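Local structure of glutathione S-transferase (Rhodospirillum rubrum F11, 4O7H) at residues Ala13-Arg17 and Gly64-Cys68; Arg151-Ala155 and Trp190-Val194; Leu172-Ala176 and Ile211-Tyr217. The protein probably transfers glutathione to electrophilic substrates, acting as a two-chain glutathione S-transferase with a thioredoxin-like N-terminal domain and a helical C-terminal domain. All coordinates share one frame; numbering follows the deposited sequence.

Contacts 1 and 2 are buried, contact 3 partly buried. The centre of contact 1 lies about 8 Å from the centre of the chain; it joins two helices of the thioredoxin-like domain by apolar packing, with a buried lysine beside it. Contacts 2 and 3 belong to the helical part, centred about 15 and 14 Å out. Contact 2 packs the loop after helix 127-150 on helix 185-195 through two indoles and aliphatic groups. Contact 3 is the polar one: hydrogen bonds, waters and aromatic packing tie 211-217 to the end of helix 161-175. Contacts 1 and 3 meet, Arg14 NH1 probably hydrogen-bonding to Tyr217 OH, which also bonds Leu203 O; contact 2 touches neither.

Contact 1: Ala13-Arg17 and Gly64-Cys68; sequences ARKVR and GWAIC
Helices 11-22 and 64-74 of the thioredoxin-like domain meet here through Val16 and Ile67, with Lys15 set against Cys68 and Trp65. The short helical segments run almost parallel, their axes 9.8 Å apart at an angle of 12°, and the backbones come closest where Val16 faces Gly64. Val16 turns both methyl groups to the other helix: its CG1 lies 3.7 Å from CG2 of Ile67, while Val16 CG2 fits against the same methyl at 3.9 Å, the two branched side chains crossing at about a right angle. The Ile67 methyl stands opposite the backbone N about the CA-CB bond, which sends it to Val16 rather than the longer CG1 arm. Lys15 lays its aliphatic chain along the thiol, with CD 4.0 Å from SG of Cys68, then bends at chi3 (65°) to bring its ammonium to the indole of Trp65. There NZ sits at the ring edge, near the plane, 4.1 Å from CD1 of Trp65. Lys15 NZ is hydrogen-bonded to Thr165 OG1 and salt-bridged to Asp99 OD2, an oxygen that also accepts a hydrogen bond from Trp65 NE1. Val16 also packs on Leu4 of strand 3-6, helix 85-119 touches Lys15 and Trp65 through Val95, and Trp65 stacks on Trp65 of the second subunit.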
loop_
_atom_site.group_PDB
_atom_site.type_symbol
_atom_site.label_atom_id
_atom_site.label_comp_id
_atom_site.label_asym_id
_atom_site.label_seq_id
_atom_site.Cartn_x
_atom_site.Cartn_y
_atom_site.Cartn_z
ATOM N N ALA A 13 1.808 6.648 10.416
ATOM C CA ALA A 13 1.504 7.824 11.208
ATOM C C ALA A 13 2.734 8.668 11.437
ATOM O O ALA A 13 2.656 9.910 11.339
ATOM C CB ALA A 13 0.828 7.438 12.524
ATOM N N ARG A 14 3.876 8.024 11.674
ATOM C CA ARG A 14 5.123 8.776 11.756
ATOM C C ARG A 14 5.343 9.555 10.491
ATOM O O ARG A 14 5.706 10.746 10.526
ATOM C CB ARG A 14 6.303 7.862 12.063
ATOM C CG ARG A 14 6.349 7.296 13.487
ATOM C CD ARG A 14 7.659 6.527 13.778
ATOM N NE ARG A 14 7.669 6.207 15.204
ATOM C CZ ARG A 14 8.718 6.289 16.012
ATOM N NH1 ARG A 14 9.922 6.545 15.551
ATOM N NH2 ARG A 14 8.532 6.104 17.315
ATOM N N LYS A 15 5.172 8.897 9.355
ATOM C CA LYS A 15 5.349 9.568 8.071
ATOM C C LYS A 15 4.488 10.805 7.912
ATOM O O LYS A 15 4.943 11.851 7.461
ATOM C CB LYS A 15 5.148 8.614 6.887
ATOM C CG LYS A 15 4.866 9.391 5.599
ATOM C CD LYS A 15 5.080 8.586 4.388
ATOM C CE LYS A 15 4.141 7.457 4.295
ATOM N NZ LYS A 15 4.433 6.797 2.999
ATOM N N VAL A 16 3.210 10.718 8.278
ATOM C CA VAL A 16 2.336 11.862 8.162
ATOM C C VAL A 16 2.764 13.012 9.099
ATOM O O VAL A 16 2.766 14.170 8.704
ATOM C CB VAL A 16 0.867 11.449 8.356
ATOM C CG1 VAL A 16 -0.043 12.669 8.345
ATOM C CG2 VAL A 16 0.382 10.524 7.219
ATOM N N ARG A 17 3.203 12.687 10.307
ATOM C CA ARG A 17 3.685 13.681 11.202
ATOM C C ARG A 17 4.885 14.436 10.586
ATOM O O ARG A 17 4.961 15.662 10.659
ATOM C CB ARG A 17 4.140 13.109 12.553
ATOM C CG ARG A 17 3.021 12.519 13.381
ATOM C CD ARG A 17 3.543 12.154 14.745
ATOM N NE ARG A 17 3.679 13.362 15.573
ATOM C CZ ARG A 17 4.103 13.316 16.841
ATOM N NH1 ARG A 17 4.470 12.163 17.376
ATOM N NH2 ARG A 17 4.105 14.421 17.586
ATOM N N GLY A 64 -2.594 6.441 5.221
ATOM C CA GLY A 64 -1.361 7.216 5.052
ATOM C C GLY A 64 -1.164 7.736 3.631
ATOM O O GLY A 64 -0.781 8.898 3.427
ATOM N N TRP A 65 -1.340 6.890 2.629
ATOM C CA TRP A 65 -1.106 7.305 1.282
ATOM C C TRP A 65 -2.145 8.333 0.879
ATOM O O TRP A 65 -1.830 9.380 0.286
ATOM C CB TRP A 65 -1.112 6.138 0.298
ATOM C CG TRP A 65 0.043 5.219 0.361
ATOM C CD1 TRP A 65 1.118 5.241 1.213
ATOM C CD2 TRP A 65 0.221 4.023 -0.467
ATOM N NE1 TRP A 65 1.961 4.139 0.948
ATOM C CE2 TRP A 65 1.420 3.387 -0.046
ATOM C CE3 TRP A 65 -0.552 3.417 -1.492
ATOM C CZ2 TRP A 65 1.902 2.223 -0.666
ATOM C CZ3 TRP A 65 -0.085 2.323 -2.084
ATOM C CH2 TRP A 65 1.121 1.699 -1.671
ATOM N N ALA A 66 -3.430 8.058 1.184
ATOM C CA ALA A 66 -4.459 9.029 0.885
ATOM C C ALA A 66 -4.173 10.386 1.514
ATOM O O ALA A 66 -4.346 11.434 0.891
ATOM C CB ALA A 66 -5.805 8.549 1.382
ATOM N N ILE A 67 -3.717 10.378 2.769
ATOM C CA ILE A 67 -3.355 11.638 3.447
ATOM C C ILE A 67 -2.193 12.331 2.741
ATOM O O ILE A 67 -2.250 13.524 2.484
ATOM C CB ILE A 67 -3.032 11.430 4.948
ATOM C CG1 ILE A 67 -4.300 10.997 5.706
ATOM C CG2 ILE A 67 -2.439 12.689 5.521
ATOM C CD1 ILE A 67 -3.984 10.414 7.074
ATOM N N CYS A 68 -1.150 11.588 2.400
ATOM C CA CYS A 68 0.006 12.170 1.708
ATOM C C CYS A 68 -0.351 12.765 0.366
ATOM O O CYS A 68 0.080 13.897 0.034
ATOM C CB CYS A 68 1.118 11.150 1.609
ATOM S SG CYS A 68 1.918 10.817 3.212
#

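Contact 2: Arg151-Ala155 and Trp190-Val194; sequences RRWLA and WYALV
The irregular loop 151-155 brings Trp153 and Leu154 against helix 185-195, the CA atoms of Trp153 and Trp190 coming nearest, 7.9 Å apart. Leu154 meets the indole of Trp190 at about a right angle: its CG lies 3.9 Å from NE1 of Trp190, its CD1 reaches CZ2 of the six-membered ring at 3.9 Å, and its CD2 stands over one face, toward the rim. CG2 of Val194, one helical turn on, stands over the opposite face, likewise toward the rim, so aliphatic groups flank both faces. Trp190 CG lies opposite the backbone N (chi1 158°), which swings the indole toward Leu154. Trp153 brings the six-membered part of its indole to the helix: its CZ3 is 3.9 Å from CG2 of Val194, which sits at the ring edge, and its CE3 is 4.2 Å from NE1 of Trp190. The indole N-H of Trp190 is bonded to Asp163, whose OD1 also takes the backbone N-H of Leu154, fixing ring and loop to one carboxylate. Within the loop, Arg151 NH2 donates to Leu154 O at 2.8 Å; the same nitrogen forms a salt bridge with Glu90. Ala166 and Ala167 of helix 161-175 pack on Leu154 and Val194 respectively, and Ile144 lies beside Leu154 and Trp190, so the loop packs on helix 185-195 with helices 127-150, 161-175 and 85-119 around it.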
loop_
_atom_site.group_PDB
_atom_site.type_symbol
_atom_site.label_atom_id
_atom_site.label_comp_id
_atom_site.label_asym_id
_atom_site.label_seq_id
_atom_site.Cartn_x
_atom_site.Cartn_y
_atom_site.Cartn_z
ATOM N N ARG A 151 22.539 9.665 -5.842
ATOM C CA ARG A 151 21.542 10.716 -5.834
ATOM C C ARG A 151 21.671 11.561 -4.591
ATOM O O ARG A 151 22.240 11.119 -3.614
ATOM C CB ARG A 151 20.162 10.048 -5.820
ATOM C CG ARG A 151 19.848 9.169 -6.987
ATOM C CD ARG A 151 18.578 8.382 -6.724
ATOM N NE ARG A 151 18.207 7.564 -7.868
ATOM C CZ ARG A 151 17.065 6.906 -8.000
ATOM N NH1 ARG A 151 16.846 6.172 -9.073
ATOM N NH2 ARG A 151 16.116 7.001 -7.085
ATOM N N ARG A 152 21.125 12.762 -4.627
ATOM C CA ARG A 152 21.174 13.664 -3.508
ATOM C C ARG A 152 20.317 13.118 -2.355
ATOM O O ARG A 152 20.733 13.117 -1.202
ATOM C CB ARG A 152 20.665 15.018 -3.967
ATOM C CG ARG A 152 20.805 16.123 -2.967
ATOM C CD ARG A 152 20.145 17.362 -3.547
ATOM N NE ARG A 152 20.433 18.564 -2.789
ATOM C CZ ARG A 152 21.664 18.944 -2.486
ATOM N NH1 ARG A 152 22.687 18.183 -2.855
ATOM N NH2 ARG A 152 21.875 20.054 -1.804
ATOM N N TRP A 153 19.129 12.653 -2.707
ATOM C CA TRP A 153 18.168 12.097 -1.756
ATOM C C TRP A 153 17.655 10.801 -2.406
ATOM O O TRP A 153 17.982 10.482 -3.546
ATOM C CB TRP A 153 17.030 13.082 -1.502
ATOM C CG TRP A 153 17.437 14.301 -0.767
ATOM C CD1 TRP A 153 17.676 15.543 -1.308
ATOM C CD2 TRP A 153 17.644 14.439 0.637
ATOM N NE1 TRP A 153 18.040 16.427 -0.317
ATOM C CE2 TRP A 153 18.019 15.786 0.881
ATOM C CE3 TRP A 153 17.585 13.555 1.714
ATOM C CZ2 TRP A 153 18.308 16.268 2.169
ATOM C CZ3 TRP A 153 17.872 14.027 2.972
ATOM C CH2 TRP A 153 18.247 15.369 3.189
ATOM N N LEU A 154 16.817 10.007 -1.729
ATOM C CA LEU A 154 16.566 8.636 -2.251
ATOM C C LEU A 154 15.924 8.583 -3.635
ATOM O O LEU A 154 16.203 7.682 -4.407
ATOM C CB LEU A 154 15.629 7.826 -1.355
ATOM C CG LEU A 154 16.130 7.353 -0.016
ATOM C CD1 LEU A 154 15.038 6.467 0.603
ATOM C CD2 LEU A 154 17.401 6.550 -0.193
ATOM N N ALA A 155 15.077 9.555 -3.941
ATOM C CA ALA A 155 14.339 9.585 -5.204
ATOM C C ALA A 155 14.876 10.577 -6.190
ATOM O O ALA A 155 14.306 10.711 -7.291
ATOM C CB ALA A 155 12.857 9.867 -4.964
ATOM N N TRP A 190 22.875 9.110 5.445
ATOM C CA TRP A 190 21.614 9.613 4.934
ATOM C C TRP A 190 20.587 9.713 6.051
ATOM O O TRP A 190 19.883 10.722 6.187
ATOM C CB TRP A 190 21.121 8.732 3.768
ATOM C CG TRP A 190 19.588 8.858 3.560
ATOM C CD1 TRP A 190 18.949 9.766 2.838
ATOM C CD2 TRP A 190 18.585 8.007 4.115
ATOM N NE1 TRP A 190 17.592 9.563 2.869
ATOM C CE2 TRP A 190 17.344 8.487 3.683
ATOM C CE3 TRP A 190 18.628 6.909 4.958
ATOM C CZ2 TRP A 190 16.150 7.910 4.093
ATOM C CZ3 TRP A 190 17.460 6.346 5.390
ATOM C CH2 TRP A 190 16.226 6.831 4.940
ATOM N N TYR A 191 20.523 8.693 6.906
ATOM C CA TYR A 191 19.552 8.723 8.008
ATOM C C TYR A 191 19.884 9.836 8.979
ATOM O O TYR A 191 19.020 10.479 9.502
ATOM C CB TYR A 191 19.457 7.381 8.718
ATOM C CG TYR A 191 18.421 7.316 9.830
ATOM C CD1 TYR A 191 17.072 7.215 9.540
ATOM C CD2 TYR A 191 18.783 7.454 11.135
ATOM C CE1 TYR A 191 16.134 7.170 10.545
ATOM C CE2 TYR A 191 17.860 7.396 12.146
ATOM C CZ TYR A 191 16.523 7.251 11.846
ATOM O OH TYR A 191 15.578 7.216 12.884
ATOM N N ALA A 192 21.162 10.053 9.240
ATOM C CA ALA A 192 21.552 11.161 10.113
ATOM C C ALA A 192 21.092 12.494 9.598
ATOM O O ALA A 192 20.726 13.358 10.384
ATOM C CB ALA A 192 23.079 11.138 10.269
ATOM N N LEU A 193 21.132 12.667 8.275
ATOM C CA LEU A 193 20.621 13.882 7.679
ATOM C C LEU A 193 19.121 14.026 7.861
ATOM O O LEU A 193 18.637 15.114 8.275
ATOM C CB LEU A 193 20.950 13.978 6.220
ATOM C CG LEU A 193 22.384 14.229 5.811
ATOM C CD1 LEU A 193 22.405 14.165 4.284
ATOM C CD2 LEU A 193 22.802 15.587 6.320
ATOM N N VAL A 194 18.379 12.928 7.692
ATOM C CA VAL A 194 16.927 13.061 7.859
ATOM C C VAL A 194 16.569 13.292 9.316
ATOM O O VAL A 194 15.705 14.124 9.635
ATOM C CB VAL A 194 16.167 11.836 7.284
ATOM C CG1 VAL A 194 14.666 11.998 7.552
ATOM C CG2 VAL A 194 16.467 11.682 5.791
#

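Contact 3: Leu172-Ala176 and Ile211-Tyr217; sequences LIDYA and IRPPRHY
Two direct hydrogen bonds fasten the C-terminal 211-217 segment to the end of helix 161-175. His216 NE2 donates to Asp174 OD1 at 2.8 Å and nearly straight (170°); the oxygen lies near the imidazole plane, and NE2 meets its syn side from a position tilted out of the carboxylate plane. Tyr175 OH gives its proton to Ile211 O, also at 2.8 Å, tilted from the carbonyl plane. Waters add two bridges: one donates to Asp174 OD2 and Tyr217 O, the other to Tyr175 O and Arg212 O. Aromatic contacts converge on Tyr175. Its edge points at the face of Tyr217, Tyr175 CD2 lying 3.6 Å from Tyr217 CZ in a T-shaped pair with planes at 77°, while Pro213 CB sits over the centre of the Tyr175 ring in a CH-pi contact, 3.8 Å from the centroid. With CG opposite the backbone N (chi1 -163°), the phenol is carried to these partners. In the remaining packing Ile211 CG2 touches Tyr175 CE1 at 3.7 Å, and Pro214 CD lies 3.1 Å from Tyr175 O. A leucine in place of Tyr175 would probably leave Ile211 O without its hydroxyl donor and strip Tyr217 and Pro213 of the ring they pack on. Asp174 OD1 also accepts from Trp181 NE1; two N-H donors and a water thus grip this carboxylate, consistent with a charged group as the polar tie between helix end and C-terminal segment.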
loop_
_atom_site.group_PDB
_atom_site.type_symbol
_atom_site.label_atom_id
_atom_site.label_comp_id
_atom_site.label_asym_id
_atom_site.label_seq_id
_atom_site.Cartn_x
_atom_site.Cartn_y
_atom_site.Cartn_z
ATOM N N LEU A 172 11.623 3.166 13.535
ATOM C CA LEU A 172 11.005 2.168 14.433
ATOM C C LEU A 172 11.940 0.968 14.637
ATOM O O LEU A 172 12.052 0.474 15.768
ATOM C CB LEU A 172 9.659 1.714 13.907
ATOM C CG LEU A 172 8.593 2.734 14.254
ATOM C CD1 LEU A 172 7.431 2.538 13.281
ATOM C CD2 LEU A 172 8.189 2.582 15.719
ATOM N N ILE A 173 12.685 0.584 13.604
ATOM C CA ILE A 173 13.710 -0.458 13.754
ATOM C C ILE A 173 14.777 0.036 14.717
ATOM O O ILE A 173 15.249 -0.722 15.565
ATOM C CB ILE A 173 14.354 -0.886 12.417
ATOM C CG1 ILE A 173 13.272 -1.170 11.332
ATOM C CG2 ILE A 173 15.215 -2.124 12.613
ATOM C CD1 ILE A 173 12.052 -1.932 11.829
ATOM N N ASP A 174 15.067 1.316 14.660
ATOM C CA ASP A 174 16.100 1.896 15.520
ATOM C C ASP A 174 15.595 1.998 16.947
ATOM O O ASP A 174 16.359 1.733 17.884
ATOM C CB ASP A 174 16.529 3.250 14.979
ATOM C CG ASP A 174 17.886 3.698 15.451
ATOM O OD1 ASP A 174 18.788 2.884 15.500
ATOM O OD2 ASP A 174 18.068 4.938 15.685
ATOM N N TYR A 175 14.329 2.342 17.144
ATOM C CA TYR A 175 13.733 2.337 18.478
ATOM C C TYR A 175 13.865 0.949 19.158
ATOM O O TYR A 175 14.110 0.865 20.388
ATOM C CB TYR A 175 12.268 2.797 18.381
ATOM C CG TYR A 175 11.691 3.217 19.697
ATOM C CD1 TYR A 175 11.344 2.283 20.647
ATOM C CD2 TYR A 175 11.512 4.559 19.977
ATOM C CE1 TYR A 175 10.815 2.698 21.869
ATOM C CE2 TYR A 175 10.996 4.989 21.194
ATOM C CZ TYR A 175 10.666 4.027 22.136
ATOM O OH TYR A 175 10.139 4.437 23.351
ATOM N N ALA A 176 13.761 -0.119 18.363
ATOM C CA ALA A 176 13.934 -1.484 18.818
ATOM C C ALA A 176 15.386 -1.906 18.960
ATOM O O ALA A 176 15.660 -3.002 19.459
ATOM C CB ALA A 176 13.208 -2.449 17.879
ATOM N N ILE A 211 8.829 0.808 26.642
ATOM C CA ILE A 211 10.089 0.483 25.997
ATOM C C ILE A 211 11.032 1.700 26.006
ATOM O O ILE A 211 10.655 2.804 25.624
ATOM C CB ILE A 211 9.893 -0.012 24.550
ATOM C CG1 ILE A 211 8.957 -1.227 24.511
ATOM C CG2 ILE A 211 11.224 -0.383 23.937
ATOM C CD1 ILE A 211 7.577 -0.926 23.982
ATOM N N ARG A 212 12.239 1.502 26.513
ATOM C CA ARG A 212 13.230 2.577 26.546
ATOM C C ARG A 212 13.965 2.478 25.214
ATOM O O ARG A 212 14.382 1.395 24.870
ATOM C CB ARG A 212 14.205 2.339 27.714
ATOM C CG ARG A 212 13.538 2.457 29.086
ATOM N N PRO A 213 14.042 3.570 24.416
ATOM C CA PRO A 213 14.809 3.358 23.188
ATOM C C PRO A 213 16.295 3.285 23.524
ATOM O O PRO A 213 16.696 3.588 24.664
ATOM C CB PRO A 213 14.535 4.621 22.361
ATOM C CG PRO A 213 14.230 5.650 23.368
ATOM C CD PRO A 213 13.528 4.947 24.499
ATOM N N PRO A 214 17.085 2.860 22.552
ATOM C CA PRO A 214 18.518 2.788 22.787
ATOM C C PRO A 214 19.152 4.124 23.001
ATOM O O PRO A 214 18.605 5.165 22.608
ATOM C CB PRO A 214 19.076 2.130 21.522
ATOM C CG PRO A 214 18.000 2.117 20.554
ATOM C CD PRO A 214 16.712 2.318 21.231
ATOM N N ARG A 215 20.345 4.108 23.607
ATOM C CA ARG A 215 20.966 5.344 24.028
ATOM C C ARG A 215 21.320 6.270 22.851
ATOM O O ARG A 215 21.336 7.468 23.023
ATOM C CB ARG A 215 22.207 5.038 24.885
ATOM C CG ARG A 215 23.397 4.366 24.215
ATOM C CD ARG A 215 24.492 4.020 25.254
ATOM N NE ARG A 215 24.988 5.231 25.886
ATOM C CZ ARG A 215 24.684 5.702 27.119
ATOM N NH1 ARG A 215 23.924 5.074 27.968
ATOM N NH2 ARG A 215 25.155 6.904 27.508
ATOM N N HIS A 216 21.547 5.722 21.656
ATOM C CA HIS A 216 21.905 6.532 20.483
ATOM C C HIS A 216 20.694 7.034 19.699
ATOM O O HIS A 216 20.807 7.794 18.740
ATOM C CB HIS A 216 22.735 5.702 19.529
ATOM C CG HIS A 216 21.930 4.649 18.843
ATOM N ND1 HIS A 216 21.788 3.374 19.338
ATOM C CD2 HIS A 216 21.228 4.679 17.676
ATOM C CE1 HIS A 216 21.025 2.669 18.528
ATOM N NE2 HIS A 216 20.659 3.443 17.519
ATOM N N TYR A 217 19.500 6.559 20.074
ATOM C CA TYR A 217 18.289 6.837 19.271
ATOM C C TYR A 217 18.057 8.315 19.013
ATOM O O TYR A 217 17.771 8.724 17.874
ATOM C CB TYR A 217 17.071 6.195 19.975
ATOM C CG TYR A 217 15.763 6.430 19.272
ATOM C CD1 TYR A 217 15.436 5.748 18.099
ATOM C CD2 TYR A 217 14.908 7.380 19.738
ATOM C CE1 TYR A 217 14.232 5.984 17.463
ATOM C CE2 TYR A 217 13.703 7.596 19.134
ATOM C CZ TYR A 217 13.381 6.906 18.001
ATOM O OH TYR A 217 12.194 7.204 17.312
HETATM O O HOH W 1 16.697 7.300 15.321
HETATM O O HOH W 2 14.684 -0.620 22.520
#